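Bifunctional enzyme IspD/IspF (Campylobacter jejuni, PDB 1W55) catalyses two steps of isoprenoid precursor synthesis, transferring a cytidylyl group from CTP to methylerythritol 4-phosphate and cyclising the later phosphorylated intermediate to methylerythritol 2,4-cyclodiphosphate with release of CMP. Local coordinates at residues K39-S42 with S43-P46. Residues are numbered along the deposited sequence; the frame is centred on the assembly and turned at random.
Sequences KNLS and SFYP
Phe-44 folds back over the last turn of the helix that ends at Ser-42, and one face of its ring lies on Asn-40 O, 3.4 Å from the plane over the ring centre. The Asn-40 side chain, with CG anti to the backbone N (chi1 180°), runs to the far end of the ring, where OD1 is 3.6 Å from Phe-44 CZ; amide and ring planes stand 76° apart. A hydrogen bond from ND2 to Val-102 O holds the amide there. On the same side of the ring, the methyl CD1 of Leu-41 makes an apolar contact with Phe-44 CE1 (3.6 Å).

The helix end tightens from an i-to-i+4 hydrogen bond, Ser-43 N to Lys-39 O (3.1 Å), to an i-to-i+3 one, Phe-44 N to Leu-41 O (3.0 Å), in a type I turn from Ser-42 to Tyr-45. With chi1 82°, Ser-43 OG stands between backbone N and carbonyl carbon and donates to Asn-40 O (2.7 Å), which also weakly accepts Ser-43 N. A water links Ser-42 OG to Tyr-45 O.

Helix 33-42 passes into the loop before strand 50-54 of the cytidylyltransferase domain, with Leu-41 and Tyr-45 packed on strand 4-9 and Phe-44 meeting Phe-107 of helix 104-111.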
loop_
_atom_site.group_PDB
_atom_site.type_symbol
_atom_site.label_atom_id
_atom_site.label_comp_id
_atom_site.label_asym_id
_atom_site.label_seq_id
_atom_site.Cartn_x
_atom_site.Cartn_y
_atom_site.Cartn_z
ATOM N N LYS A 39 14.097 -12.340 21.129
ATOM C CA LYS A 39 14.185 -13.070 19.861
ATOM C C LYS A 39 14.951 -12.260 18.825
ATOM O O LYS A 39 15.817 -12.797 18.144
ATOM C CB LYS A 39 12.787 -13.419 19.316
ATOM C CG LYS A 39 12.168 -14.658 19.944
ATOM C CD LYS A 39 10.882 -15.044 19.223
ATOM C CE LYS A 39 10.408 -16.425 19.619
ATOM N NZ LYS A 39 8.990 -16.629 19.205
ATOM N N ASN A 40 14.616 -10.974 18.716
ATOM C CA ASN A 40 15.286 -10.039 17.807
ATOM C C ASN A 40 16.821 -9.999 17.974
ATOM O O ASN A 40 17.564 -10.214 17.014
ATOM C CB ASN A 40 14.685 -8.636 17.989
ATOM C CG ASN A 40 15.329 -7.583 17.085
ATOM O OD1 ASN A 40 15.291 -7.696 15.848
ATOM N ND2 ASN A 40 15.911 -6.537 17.702
ATOM N N LEU A 41 17.278 -9.722 19.193
ATOM C CA LEU A 41 18.708 -9.648 19.494
ATOM C C LEU A 41 19.390 -11.011 19.360
ATOM O O LEU A 41 20.499 -11.105 18.846
ATOM C CB LEU A 41 18.914 -9.091 20.907
ATOM C CG LEU A 41 19.711 -7.799 21.059
ATOM C CD1 LEU A 41 19.572 -6.884 19.846
ATOM C CD2 LEU A 41 19.278 -7.078 22.307
ATOM N N SER A 42 18.710 -12.057 19.816
ATOM C CA SER A 42 19.222 -13.416 19.740
ATOM C C SER A 42 19.511 -13.851 18.295
ATOM O O SER A 42 20.449 -14.614 18.058
ATOM C CB SER A 42 18.251 -14.388 20.410
ATOM O OG SER A 42 18.575 -15.733 20.085
ATOM N N SER A 43 18.716 -13.350 17.349
ATOM C CA SER A 43 18.884 -13.664 15.931
ATOM C C SER A 43 20.141 -13.049 15.288
ATOM O O SER A 43 20.503 -13.421 14.170
ATOM C CB SER A 43 17.635 -13.250 15.141
ATOM O OG SER A 43 17.651 -11.864 14.829
ATOM N N PHE A 44 20.804 -12.124 15.991
ATOM C CA PHE A 44 21.956 -11.409 15.429
ATOM C C PHE A 44 23.278 -12.162 15.585
ATOM O O PHE A 44 24.238 -11.877 14.867
ATOM C CB PHE A 44 22.109 -10.002 16.040
ATOM C CG PHE A 44 20.974 -9.061 15.728
ATOM C CD1 PHE A 44 20.795 -7.913 16.488
ATOM C CD2 PHE A 44 20.078 -9.323 14.683
ATOM C CE1 PHE A 44 19.741 -7.034 16.226
ATOM C CE2 PHE A 44 19.030 -8.450 14.399
ATOM C CZ PHE A 44 18.855 -7.306 15.174
ATOM N N TYR A 45 23.325 -13.113 16.515
ATOM C CA TYR A 45 24.600 -13.661 16.971
ATOM C C TYR A 45 24.393 -14.965 17.729
ATOM O O TYR A 45 23.396 -15.111 18.431
ATOM C CB TYR A 45 25.299 -12.635 17.866
ATOM C CG TYR A 45 26.721 -12.975 18.267
ATOM C CD1 TYR A 45 27.805 -12.631 17.457
ATOM C CD2 TYR A 45 26.982 -13.628 19.470
ATOM C CE1 TYR A 45 29.114 -12.947 17.837
ATOM C CE2 TYR A 45 28.278 -13.945 19.852
ATOM C CZ TYR A 45 29.333 -13.604 19.037
ATOM O OH TYR A 45 30.608 -13.929 19.440
ATOM N N PRO A 46 25.320 -15.916 17.591
ATOM C CA PRO A 46 25.236 -17.171 18.351
ATOM C C PRO A 46 25.767 -17.015 19.780
ATOM O O PRO A 46 26.846 -17.532 20.100
ATOM C CB PRO A 46 26.104 -18.137 17.529
ATOM C CG PRO A 46 27.115 -17.268 16.859
ATOM C CD PRO A 46 26.484 -15.901 16.685
HETATM O O HOH W 1 21.498 -16.413 19.842
#